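Local coordinates for SusD-like carbohydrate binding protein (Bacteroides vulgatus, PDB 3LEW), which probably binds carbohydrate at the outer membrane of the bacterium for nutrient uptake, as in other members of the SusD family, at residues A[88-93]-A[130-135]; A[95-100]-A[122-127]; A[118-123]-A[197-202]; A[175-180]-A[210-215]. One frame throughout, in Å; residues are numbered along the deposited sequence. Where two conformers were deposited one is given.

In the fold
All four contacts fall in the helical part of the chain, between residues 88 and 215. Helix 81-103 comes first and pairs with helix 111-135 twice. Contact 1 (88-93 with 130-135) closes the wider loop, and contact 2 (95-100 with 122-127) is nested inside it. Contact 3 starts on helix 111-135, shares Leu122 and Ala123 with contact 2, and closes a longer loop at 197-202, just before helix 202-215. It crosses both contact 1 and contact 4. Contact 4 (175-180 with 210-215) follows contacts 1 and 2 in series and joins helix 170-187 to helix 202-215. A salt bridge from Arg125 to Asp180 links contacts 2 and 4.

Contact 1 (A[88-93]-A[130-135]); sequences LLAYRV and LHLASC
Leu132 meets Ala90 and Tyr91 with its two methyl groups. The tight part is at Tyr91, where CD1 of Leu132 lies 3.5 Å from OH and 3.7 Å from CZ of the tyrosine. CD1 thus sits at the phenol end of the ring. The Tyr91 ring and the Leu132 side chain cross at a slant. Tyr91 has CG anti to the carbonyl carbon (chi1 -76°), and this brings the far end of its ring to the leucine. The other methyl is packed more loosely: CD2 of Leu132 is turned to Ala90, where CB stands 4.2 Å away. The two segments belong to helices 81-103 and 111-135, which form an antiparallel helical hairpin in the alpha-helical, TPR-like part of the SusD fold. The backbones stand well apart here: the nearest CA atoms, those of Ala90 and Leu132, are 7.8 Å apart. No hydrogen bond spans the two segments. Ala90 and Leu132 are buried, while Tyr91 as a residue is partly exposed. Its OH is hydrogen-bonded to the backbone O of Pro150, and its ring meets that of Trp87. Replacing Tyr91 with an alanine would probably leave Pro150 O without this partner and open a gap beside CD1 of Leu132. A bound pentaethylene glycol, probably from the crystallisation liquor, also lies about 3 Å from the Tyr91 side chain.

Contact 2 (A[95-100]-A[122-127]); sequences NDCNGV and LALRGF
Arg125 packs against Cys97 and reaches Asn98 with its guanidinium group. The contact lies in the antiparallel hairpin of helices 81-103 and 111-135, part of the TPR-like helical region of the SusD fold. The axes of segments 95-100 and 122-127 approach to 9.0 Å at an angle of 153°. The pairing is close at Cys97 and Arg125, whose CA atoms are 6.0 Å apart. The Arg125 side chain can be followed outward. CB rests 3.9 Å from CB of Cys97. CG lies anti to the backbone N (chi1 -171°). The chain then bends at chi3. CD passes 3.3 Å from OD1 of Asn98. NE is farther from that oxygen. NH1 then gives OD1 of Asn98 a hydrogen bond of 2.8 Å, fairly straight with an N-H...O angle of 160°. The oxygen lies at the edge of the guanidinium group, almost in its plane, and the amide plane is turned steeply against it. NH2 forms a salt bridge with Asp180 on helix 170-187. Two N-H groups of one arginine thus tie three helices together, and the two bonds should fix the rotation of the guanidinium group. Asn98 is held at its other end as well, because ND2 is bonded to O of Tyr152. The other half of the contact is apolar. SG of Cys97 touches CB, CG and CD2 of Leu124, all three at 3.8 Å. The same sulfur lies 3.7 Å from the backbone N of Arg125.

Contact 3 (A[118-123]-A[197-202]); sequences KGQALA and KHKIDN
Gln120 and Ile200 make the polar and central part of this contact. NE2 of Gln120 donates a hydrogen bond of 2.9 Å to the backbone O of Ile200. The bond is nearly straight at nitrogen (168°), and the oxygen lies close to the plane of the amide. At the carbonyl the donor sits somewhat tilted out of plane. The glutamine chain is extended beyond CG, which carries the amide across to the loop. NE2 is also bonded to OH of Tyr192, and OE1 to NH1 of Arg116, so the amide is gripped at both ends. An alanine in place of Gln120 is likely to leave the carbonyl of Ile200 without its donor, and Tyr192 OH and Arg116 NH1 without their mate. The apolar contacts come from Ile200. Its CG2 lies 3.7 Å from CB of Ala123, and its CD1 lies 3.8 Å from the same CB. CD1 also comes to 3.8 Å from the backbone O of Gln120. A third group is charged. NZ of Lys199 forms a salt bridge with Glu23 of helix 19-35, and a water bridge from NZ to OE1 of Gln120 is doubtful. Segment 197-202 belongs to the loop that leads into helix 202-215, with Asp201 as N-cap of that helix, and it packs on helix 111-135 in the TPR-like region.

Contact 4 (A[175-180]-A[210-215]); sequences AQSIND and SRACLY
Ile178 reaches over to Ala212 and Cys213 and carries most of this contact. Its CG1 branch is anti to the carbonyl carbon (chi1 -67°), and the chain runs on extended to CD1. CG1 therefore lies 4.0 Å from CB of Ala212, and CD1 ends 4.1 Å from SG of Cys213. CG2 points to the sulfur too, at 4.1 Å from SG of Cys213. The thiol of Cys213 is thus touched by three carbons of one isoleucine. Ala212 is small enough to let the backbones come near, and its CA is 6.4 Å from that of Ile178. Ser177 stands beside this pair. Its OG takes a different staggered position, anti to the backbone N (chi1 177°), and lies 4.0 Å from CB of Ala212. The polar partner of this OG is elsewhere: it is hydrogen-bonded to the backbone O of Gly126 on helix 111-135. The segments belong to helices 170-187 and 202-215. The axes of segments 175-180 and 210-215 run antiparallel at 151° and approach to 9.6 Å. They form another helical pair of the TPR-like region, with helix 219-232 lying against Ser210, Cys213 and Leu214. No hydrogen bond joins the two segments. The pair is held across this face by van der Waals contact of small and branched groups, while the buried serine hydroxyl is satisfied by a third helix.

Contact 1 (A[88-93]-A[130-135])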
loop_
_atom_site.group_PDB
_atom_site.type_symbol
_atom_site.label_atom_id
_atom_site.label_comp_id
_atom_site.label_asym_id
_atom_site.label_seq_id
_atom_site.Cartn_x
_atom_site.Cartn_y
_atom_site.Cartn_z
ATOM N N LEU A 88 -1.994 -15.530 -5.674
ATOM C CA LEU A 88 -0.829 -16.325 -6.029
ATOM C C LEU A 88 0.429 -15.844 -5.312
ATOM O O LEU A 88 1.186 -16.652 -4.781
ATOM C CB LEU A 88 -0.646 -16.315 -7.551
ATOM C CG LEU A 88 0.663 -16.765 -8.211
ATOM C CD1 LEU A 88 0.502 -16.675 -9.712
ATOM C CD2 LEU A 88 1.814 -15.897 -7.821
ATOM N N LEU A 89 0.661 -14.537 -5.315
ATOM C CA LEU A 89 1.860 -13.997 -4.691
ATOM C C LEU A 89 1.811 -14.251 -3.187
ATOM O O LEU A 89 2.821 -14.709 -2.621
ATOM C CB LEU A 89 2.070 -12.510 -4.947
ATOM C CG LEU A 89 2.335 -12.068 -6.387
ATOM C CD1 LEU A 89 2.477 -10.533 -6.438
ATOM C CD2 LEU A 89 3.546 -12.838 -7.039
ATOM N N ALA A 90 0.671 -13.966 -2.548
ATOM C CA ALA A 90 0.558 -14.144 -1.107
ATOM C C ALA A 90 0.906 -15.592 -0.715
ATOM O O ALA A 90 1.744 -15.838 0.153
ATOM C CB ALA A 90 -0.862 -13.765 -0.593
ATOM N N TYR A 91 0.294 -16.574 -1.373
ATOM C CA TYR A 91 0.446 -17.951 -0.947
ATOM C C TYR A 91 1.736 -18.604 -1.405
ATOM O O TYR A 91 2.311 -19.402 -0.658
ATOM C CB TYR A 91 -0.809 -18.811 -1.266
ATOM C CG TYR A 91 -1.921 -18.499 -0.285
ATOM C CD1 TYR A 91 -1.893 -18.997 1.011
ATOM C CD2 TYR A 91 -2.967 -17.637 -0.625
ATOM C CE1 TYR A 91 -2.859 -18.688 1.927
ATOM C CE2 TYR A 91 -3.970 -17.345 0.294
ATOM C CZ TYR A 91 -3.913 -17.839 1.568
ATOM O OH TYR A 91 -4.907 -17.535 2.498
ATOM N N ARG A 92 2.244 -18.254 -2.590
ATOM C CA ARG A 92 3.528 -18.809 -2.989
ATOM C C ARG A 92 4.658 -18.304 -2.095
ATOM O O ARG A 92 5.559 -19.097 -1.747
ATOM C CB ARG A 92 3.808 -18.592 -4.473
ATOM C CG ARG A 92 2.843 -19.395 -5.299
ATOM C CD ARG A 92 3.151 -19.334 -6.754
ATOM N NE ARG A 92 2.179 -20.131 -7.508
ATOM N N VAL A 93 4.589 -17.048 -1.663
ATOM C CA VAL A 93 5.672 -16.451 -0.863
ATOM C C VAL A 93 5.520 -16.874 0.601
ATOM O O VAL A 93 6.516 -17.226 1.258
ATOM C CB VAL A 93 5.823 -14.966 -1.090
ATOM C CG1 VAL A 93 7.012 -14.378 -0.247
ATOM C CG2 VAL A 93 6.078 -14.703 -2.581
ATOM N N LEU A 130 -1.004 -9.896 6.842
ATOM C CA LEU A 130 -1.565 -8.546 6.979
ATOM C C LEU A 130 -2.254 -8.109 5.679
ATOM O O LEU A 130 -3.335 -7.517 5.682
ATOM C CB LEU A 130 -0.509 -7.526 7.371
ATOM C CG LEU A 130 -0.913 -6.056 7.436
ATOM C CD1 LEU A 130 -2.044 -5.894 8.462
ATOM C CD2 LEU A 130 0.277 -5.159 7.810
ATOM N N HIS A 131 -1.631 -8.408 4.544
ATOM C CA HIS A 131 -2.264 -8.165 3.247
ATOM C C HIS A 131 -3.631 -8.853 3.116
ATOM O O HIS A 131 -4.652 -8.227 2.752
ATOM C CB HIS A 131 -1.367 -8.639 2.125
ATOM C CG HIS A 131 -2.004 -8.523 0.770
ATOM N ND1 HIS A 131 -2.306 -7.305 0.186
ATOM C CD2 HIS A 131 -2.383 -9.474 -0.118
ATOM C CE1 HIS A 131 -2.882 -7.514 -0.991
ATOM N NE2 HIS A 131 -2.923 -8.822 -1.210
ATOM N N LEU A 132 -3.661 -10.139 3.460
ATOM C CA LEU A 132 -4.893 -10.910 3.378
ATOM C C LEU A 132 -5.940 -10.336 4.322
ATOM O O LEU A 132 -7.093 -10.063 3.891
ATOM C CB LEU A 132 -4.621 -12.397 3.642
ATOM C CG LEU A 132 -3.824 -13.116 2.542
ATOM C CD1 LEU A 132 -3.229 -14.491 3.039
ATOM C CD2 LEU A 132 -4.652 -13.331 1.271
ATOM N N ALA A 133 -5.565 -10.085 5.583
ATOM C CA ALA A 133 -6.504 -9.601 6.581
ATOM C C ALA A 133 -7.113 -8.244 6.224
ATOM O O ALA A 133 -8.284 -8.005 6.452
ATOM C CB ALA A 133 -5.820 -9.492 7.948
ATOM N N SER A 134 -6.286 -7.359 5.679
ATOM C CA SER A 134 -6.697 -5.965 5.428
ATOM C C SER A 134 -7.467 -5.745 4.143
ATOM O O SER A 134 -8.082 -4.679 4.003
ATOM C CB SER A 134 -5.478 -5.026 5.484
ATOM O OG SER A 134 -4.494 -5.326 4.500
ATOM N N CYS A 135 -7.436 -6.686 3.188
ATOM C CA CYS A 135 -8.033 -6.562 1.855
ATOM C C CYS A 135 -9.191 -7.535 1.547
ATOM O O CYS A 135 -9.969 -7.293 0.662
ATOM C CB CYS A 135 -6.959 -6.839 0.801
ATOM S SG CYS A 135 -5.697 -5.562 0.676
#

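Contact 2 (A[95-100]-A[122-127])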
loop_
_atom_site.group_PDB
_atom_site.type_symbol
_atom_site.label_atom_id
_atom_site.label_comp_id
_atom_site.label_asym_id
_atom_site.label_seq_id
_atom_site.Cartn_x
_atom_site.Cartn_y
_atom_site.Cartn_z
ATOM N N ASN A 95 4.507 -19.815 1.272
ATOM C CA ASN A 95 5.101 -21.136 1.201
ATOM C C ASN A 95 6.633 -21.109 1.273
ATOM O O ASN A 95 7.223 -21.946 1.924
ATOM C CB ASN A 95 4.680 -21.861 -0.071
ATOM C CG ASN A 95 4.808 -23.339 0.062
ATOM O OD1 ASN A 95 4.409 -23.923 1.075
ATOM N ND2 ASN A 95 5.382 -23.964 -0.939
ATOM N N ASP A 96 7.256 -20.150 0.606
ATOM C CA ASP A 96 8.710 -19.924 0.757
ATOM C C ASP A 96 9.122 -19.671 2.212
ATOM O O ASP A 96 10.072 -20.302 2.703
ATOM C CB ASP A 96 9.187 -18.737 -0.097
ATOM C CG ASP A 96 9.154 -19.034 -1.593
ATOM O OD1 ASP A 96 9.381 -20.204 -2.004
ATOM O OD2 ASP A 96 8.917 -18.103 -2.385
ATOM N N CYS A 97 8.400 -18.757 2.887
ATOM C CA CYS A 97 8.643 -18.492 4.299
ATOM C C CYS A 97 8.502 -19.792 5.113
ATOM O O CYS A 97 9.359 -20.077 5.943
ATOM C CB CYS A 97 7.692 -17.465 4.880
ATOM S SG CYS A 97 7.838 -15.843 4.118
ATOM N N ASN A 98 7.447 -20.575 4.862
ATOM C CA ASN A 98 7.248 -21.816 5.609
ATOM C C ASN A 98 8.344 -22.848 5.316
ATOM O O ASN A 98 8.745 -23.606 6.203
ATOM C CB ASN A 98 5.862 -22.405 5.346
ATOM C CG ASN A 98 4.751 -21.569 5.976
ATOM O OD1 ASN A 98 5.017 -20.839 6.917
ATOM N ND2 ASN A 98 3.494 -21.691 5.465
ATOM N N GLY A 99 8.824 -22.903 4.077
ATOM C CA GLY A 99 9.939 -23.826 3.759
ATOM C C GLY A 99 11.198 -23.441 4.527
ATOM O O GLY A 99 11.889 -24.303 5.072
ATOM N N VAL A 100 11.477 -22.148 4.625
ATOM C CA VAL A 100 12.585 -21.655 5.440
ATOM C C VAL A 100 12.397 -22.020 6.932
ATOM O O VAL A 100 13.299 -22.583 7.575
ATOM C CB VAL A 100 12.796 -20.145 5.232
ATOM C CG1 VAL A 100 13.725 -19.534 6.305
ATOM C CG2 VAL A 100 13.301 -19.922 3.796
ATOM N N LEU A 122 9.485 -15.137 9.417
ATOM C CA LEU A 122 8.242 -14.856 10.160
ATOM C C LEU A 122 7.686 -13.479 9.860
ATOM O O LEU A 122 6.471 -13.321 9.739
ATOM C CB LEU A 122 8.492 -15.004 11.682
ATOM C CG LEU A 122 8.612 -16.441 12.239
ATOM C CD1 LEU A 122 9.247 -16.451 13.680
ATOM C CD2 LEU A 122 7.225 -17.167 12.240
ATOM N N ALA A 123 8.562 -12.470 9.746
ATOM C CA ALA A 123 8.136 -11.084 9.492
ATOM C C ALA A 123 7.511 -10.972 8.098
ATOM O O ALA A 123 6.443 -10.375 7.951
ATOM C CB ALA A 123 9.328 -10.091 9.683
ATOM N N LEU A 124 8.142 -11.592 7.095
ATOM C CA LEU A 124 7.585 -11.596 5.729
ATOM C C LEU A 124 6.257 -12.341 5.713
ATOM O O LEU A 124 5.289 -11.886 5.093
ATOM C CB LEU A 124 8.561 -12.186 4.716
ATOM C CG LEU A 124 8.137 -12.170 3.215
ATOM C CD1 LEU A 124 7.744 -10.786 2.729
ATOM C CD2 LEU A 124 9.254 -12.733 2.360
ATOM N N ARG A 125 6.209 -13.477 6.391
ATOM C CA ARG A 125 4.948 -14.222 6.458
ATOM C C ARG A 125 3.861 -13.367 7.122
ATOM O O ARG A 125 2.700 -13.270 6.633
ATOM C CB ARG A 125 5.125 -15.543 7.168
ATOM C CG ARG A 125 3.898 -16.428 7.059
ATOM C CD ARG A 125 4.105 -17.780 7.736
ATOM N NE ARG A 125 3.993 -17.720 9.200
ATOM C CZ ARG A 125 4.244 -18.757 10.023
ATOM N NH1 ARG A 125 4.691 -19.912 9.557
ATOM N NH2 ARG A 125 4.094 -18.633 11.325
ATOM N N GLY A 126 4.212 -12.723 8.238
ATOM C CA GLY A 126 3.277 -11.829 8.909
ATOM C C GLY A 126 2.778 -10.694 8.030
ATOM O O GLY A 126 1.579 -10.315 8.058
ATOM N N PHE A 127 3.682 -10.117 7.241
ATOM C CA PHE A 127 3.328 -9.069 6.277
ATOM C C PHE A 127 2.304 -9.548 5.240
ATOM O O PHE A 127 1.385 -8.795 4.886
ATOM C CB PHE A 127 4.574 -8.564 5.560
ATOM C CG PHE A 127 4.309 -7.547 4.464
ATOM C CD1 PHE A 127 3.985 -6.232 4.768
ATOM C CD2 PHE A 127 4.421 -7.879 3.148
ATOM C CE1 PHE A 127 3.758 -5.277 3.770
ATOM C CE2 PHE A 127 4.182 -6.926 2.164
ATOM C CZ PHE A 127 3.881 -5.639 2.484
#

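Contact 3 (A[118-123]-A[197-202])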
loop_
_atom_site.group_PDB
_atom_site.type_symbol
_atom_site.label_atom_id
_atom_site.label_comp_id
_atom_site.label_asym_id
_atom_site.label_seq_id
_atom_site.Cartn_x
_atom_site.Cartn_y
_atom_site.Cartn_z
ATOM N N LYS A 118 15.252 -16.872 10.715
ATOM C CA LYS A 118 13.922 -17.297 11.180
ATOM C C LYS A 118 13.012 -16.093 11.407
ATOM O O LYS A 118 11.848 -16.073 10.965
ATOM C CB LYS A 118 14.075 -18.102 12.457
ATOM C CG LYS A 118 12.767 -18.630 13.046
ATOM C CD LYS A 118 13.031 -19.453 14.267
ATOM C CE LYS A 118 11.744 -20.051 14.777
ATOM N NZ LYS A 118 11.973 -21.063 15.882
ATOM N N GLY A 119 13.548 -15.040 12.037
ATOM C CA GLY A 119 12.793 -13.816 12.248
ATOM C C GLY A 119 12.356 -13.130 10.964
ATOM O O GLY A 119 11.230 -12.660 10.834
ATOM N N GLN A 120 13.259 -13.099 9.996
ATOM C CA GLN A 120 12.950 -12.489 8.728
ATOM C C GLN A 120 11.820 -13.262 7.961
ATOM O O GLN A 120 10.951 -12.643 7.322
ATOM C CB GLN A 120 14.208 -12.335 7.879
ATOM C CG GLN A 120 15.157 -11.225 8.380
ATOM C CD GLN A 120 16.461 -11.161 7.634
ATOM O OE1 GLN A 120 17.047 -12.208 7.256
ATOM N NE2 GLN A 120 16.979 -9.925 7.471
ATOM N N ALA A 121 11.868 -14.585 8.018
ATOM C CA ALA A 121 10.840 -15.444 7.430
ATOM C C ALA A 121 9.489 -15.242 8.095
ATOM O O ALA A 121 8.478 -15.103 7.420
ATOM C CB ALA A 121 11.280 -16.925 7.470
ATOM N N LEU A 122 9.485 -15.137 9.417
ATOM C CA LEU A 122 8.242 -14.856 10.160
ATOM C C LEU A 122 7.686 -13.479 9.860
ATOM O O LEU A 122 6.471 -13.321 9.739
ATOM C CB LEU A 122 8.492 -15.004 11.682
ATOM C CG LEU A 122 8.612 -16.441 12.239
ATOM C CD1 LEU A 122 9.247 -16.451 13.680
ATOM C CD2 LEU A 122 7.225 -17.167 12.240
ATOM N N ALA A 123 8.562 -12.470 9.746
ATOM C CA ALA A 123 8.136 -11.084 9.492
ATOM C C ALA A 123 7.511 -10.972 8.098
ATOM O O ALA A 123 6.443 -10.375 7.951
ATOM C CB ALA A 123 9.328 -10.091 9.683
ATOM N N LYS A 197 17.675 -1.788 1.704
ATOM C CA LYS A 197 16.377 -1.295 2.172
ATOM C C LYS A 197 15.229 -2.269 2.033
ATOM O O LYS A 197 14.169 -2.036 2.626
ATOM C CB LYS A 197 15.987 0.029 1.521
ATOM C CG LYS A 197 16.774 1.197 2.023
ATOM C CD LYS A 197 16.312 1.610 3.440
ATOM C CE LYS A 197 16.992 2.906 3.850
ATOM N NZ LYS A 197 16.444 4.074 3.113
ATOM N N HIS A 198 15.387 -3.347 1.254
ATOM C CA HIS A 198 14.302 -4.363 1.166
ATOM C C HIS A 198 14.420 -5.402 2.283
ATOM O O HIS A 198 13.476 -6.186 2.516
ATOM C CB HIS A 198 14.306 -5.075 -0.211
ATOM C CG HIS A 198 15.568 -5.836 -0.510
ATOM N ND1 HIS A 198 16.762 -5.206 -0.835
ATOM C CD2 HIS A 198 15.810 -7.166 -0.551
ATOM C CE1 HIS A 198 17.688 -6.131 -1.044
ATOM N NE2 HIS A 198 17.140 -7.327 -0.863
ATOM N N LYS A 199 15.578 -5.452 2.955
ATOM C CA LYS A 199 15.829 -6.448 3.998
ATOM C C LYS A 199 15.126 -6.035 5.290
ATOM O O LYS A 199 14.975 -4.856 5.585
ATOM C CB LYS A 199 17.326 -6.575 4.270
ATOM C CG LYS A 199 18.116 -7.178 3.132
ATOM C CD LYS A 199 17.731 -8.677 2.983
ATOM C CE LYS A 199 18.919 -9.594 2.755
ATOM N NZ LYS A 199 18.692 -10.982 3.325
ATOM N N ILE A 200 14.613 -7.010 6.014
ATOM C CA ILE A 200 13.878 -6.762 7.243
ATOM C C ILE A 200 14.824 -6.775 8.451
ATOM O O ILE A 200 15.460 -7.778 8.753
ATOM C CB ILE A 200 12.768 -7.866 7.421
ATOM C CG1 ILE A 200 11.822 -7.860 6.225
ATOM C CG2 ILE A 200 12.062 -7.705 8.760
ATOM C CD1 ILE A 200 10.749 -8.941 6.315
ATOM N N ASP A 201 14.893 -5.672 9.181
ATOM C CA ASP A 201 15.644 -5.588 10.422
ATOM C C ASP A 201 14.658 -5.241 11.547
ATOM O O ASP A 201 13.433 -5.321 11.355
ATOM C CB ASP A 201 16.821 -4.603 10.343
ATOM C CG ASP A 201 16.390 -3.162 10.197
ATOM O OD1 ASP A 201 15.150 -2.916 10.092
ATOM O OD2 ASP A 201 17.297 -2.262 10.123
ATOM N N ASN A 202 15.188 -4.981 12.731
ATOM C CA ASN A 202 14.338 -4.676 13.891
ATOM C C ASN A 202 13.407 -3.503 13.589
ATOM O O ASN A 202 12.243 -3.586 13.904
ATOM C CB ASN A 202 15.195 -4.467 15.151
ATOM C CG ASN A 202 14.340 -4.350 16.462
ATOM O OD1 ASN A 202 14.084 -5.352 17.157
ATOM N ND2 ASN A 202 13.933 -3.162 16.769
HETATM O O HOH W 1 16.522 -11.651 4.155
#

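Contact 4 (A[175-180]-A[210-215])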
loop_
_atom_site.group_PDB
_atom_site.type_symbol
_atom_site.label_atom_id
_atom_site.label_comp_id
_atom_site.label_asym_id
_atom_site.label_seq_id
_atom_site.Cartn_x
_atom_site.Cartn_y
_atom_site.Cartn_z
ATOM N N ALA A 175 -4.606 -11.886 13.972
ATOM C CA ALA A 175 -3.877 -12.404 15.112
ATOM C C ALA A 175 -2.614 -13.172 14.655
ATOM O O ALA A 175 -1.568 -13.098 15.289
ATOM C CB ALA A 175 -4.781 -13.293 16.012
ATOM N N GLN A 176 -2.744 -13.899 13.542
ATOM C CA GLN A 176 -1.630 -14.640 12.952
ATOM C C GLN A 176 -0.547 -13.667 12.496
ATOM O O GLN A 176 0.614 -13.869 12.798
ATOM C CB GLN A 176 -2.111 -15.490 11.752
ATOM C CG GLN A 176 -1.022 -16.354 11.087
ATOM C CD GLN A 176 -0.501 -17.413 12.024
ATOM O OE1 GLN A 176 -1.294 -18.146 12.636
ATOM N NE2 GLN A 176 0.825 -17.501 12.173
ATOM N N SER A 177 -0.938 -12.595 11.834
ATOM C CA SER A 177 0.027 -11.582 11.383
ATOM C C SER A 177 0.801 -10.994 12.556
ATOM O O SER A 177 2.057 -10.989 12.588
ATOM C CB SER A 177 -0.709 -10.475 10.638
ATOM O OG SER A 177 0.160 -9.435 10.238
ATOM N N ILE A 178 0.058 -10.524 13.554
ATOM C CA ILE A 178 0.647 -9.898 14.727
ATOM C C ILE A 178 1.534 -10.892 15.475
ATOM O O ILE A 178 2.670 -10.540 15.835
ATOM C CB ILE A 178 -0.403 -9.272 15.609
ATOM C CG1 ILE A 178 -1.058 -8.075 14.892
ATOM C CG2 ILE A 178 0.164 -8.807 16.959
ATOM C CD1 ILE A 178 -2.373 -7.620 15.541
ATOM N N ASN A 179 1.078 -12.142 15.642
ATOM C CA ASN A 179 1.908 -13.118 16.325
ATOM C C ASN A 179 3.224 -13.424 15.618
ATOM O O ASN A 179 4.283 -13.504 16.275
ATOM C CB ASN A 179 1.154 -14.398 16.576
ATOM C CG ASN A 179 1.802 -15.240 17.632
ATOM O OD1 ASN A 179 1.808 -14.887 18.840
ATOM N ND2 ASN A 179 2.337 -16.373 17.216
ATOM N N ASP A 180 3.168 -13.591 14.298
ATOM C CA ASP A 180 4.374 -13.804 13.492
ATOM C C ASP A 180 5.342 -12.644 13.655
ATOM O O ASP A 180 6.537 -12.859 13.818
ATOM C CB ASP A 180 4.020 -13.934 11.996
ATOM C CG ASP A 180 3.389 -15.269 11.618
ATOM O OD1 ASP A 180 3.337 -16.185 12.487
ATOM O OD2 ASP A 180 2.936 -15.378 10.421
ATOM N N SER A 210 3.466 -2.019 13.843
ATOM C CA SER A 210 2.695 -0.792 14.108
ATOM C C SER A 210 1.484 -0.728 13.202
ATOM O O SER A 210 0.355 -0.436 13.640
ATOM C CB SER A 210 3.583 0.456 13.842
ATOM O OG SER A 210 4.596 0.497 14.832
ATOM N N ARG A 211 1.716 -0.973 11.904
ATOM C CA ARG A 211 0.652 -0.991 10.921
ATOM C C ARG A 211 -0.381 -2.095 11.240
ATOM O O ARG A 211 -1.584 -1.866 11.297
ATOM C CB ARG A 211 1.254 -1.226 9.523
ATOM C CG ARG A 211 0.224 -1.125 8.419
ATOM C CD ARG A 211 0.818 -1.519 7.064
ATOM N NE ARG A 211 1.803 -0.546 6.575
ATOM C CZ ARG A 211 2.478 -0.685 5.414
ATOM N NH1 ARG A 211 2.333 -1.767 4.655
ATOM N NH2 ARG A 211 3.347 0.247 5.018
ATOM N N ALA A 212 0.112 -3.304 11.434
ATOM C CA ALA A 212 -0.772 -4.447 11.688
ATOM C C ALA A 212 -1.636 -4.272 12.932
ATOM O O ALA A 212 -2.847 -4.565 12.921
ATOM C CB ALA A 212 0.063 -5.777 11.776
ATOM N N CYS A 213 -1.026 -3.759 14.003
ATOM C CA CYS A 213 -1.735 -3.520 15.206
ATOM C C CYS A 213 -2.741 -2.416 15.069
ATOM O O CYS A 213 -3.824 -2.548 15.598
ATOM C CB CYS A 213 -0.785 -3.230 16.356
ATOM S SG CYS A 213 0.183 -4.696 16.878
ATOM N N LEU A 214 -2.418 -1.368 14.328
ATOM C CA LEU A 214 -3.417 -0.343 14.028
ATOM C C LEU A 214 -4.633 -0.920 13.289
ATOM O O LEU A 214 -5.792 -0.647 13.656
ATOM C CB LEU A 214 -2.800 0.810 13.223
ATOM C CG LEU A 214 -3.756 1.998 13.007
ATOM C CD1 LEU A 214 -3.755 2.864 14.288
ATOM C CD2 LEU A 214 -3.322 2.858 11.776
ATOM N N TYR A 215 -4.381 -1.672 12.208
ATOM C CA TYR A 215 -5.456 -2.205 11.406
ATOM C C TYR A 215 -6.331 -3.197 12.164
ATOM O O TYR A 215 -7.540 -3.236 11.947
ATOM C CB TYR A 215 -4.889 -2.870 10.154
ATOM C CG TYR A 215 -4.204 -1.959 9.153
ATOM C CD1 TYR A 215 -4.028 -0.592 9.365
ATOM C CD2 TYR A 215 -3.717 -2.489 7.965
ATOM C CE1 TYR A 215 -3.406 0.199 8.424
ATOM C CE2 TYR A 215 -3.110 -1.681 7.035
ATOM C CZ TYR A 215 -2.953 -0.354 7.255
ATOM O OH TYR A 215 -2.280 0.424 6.323
#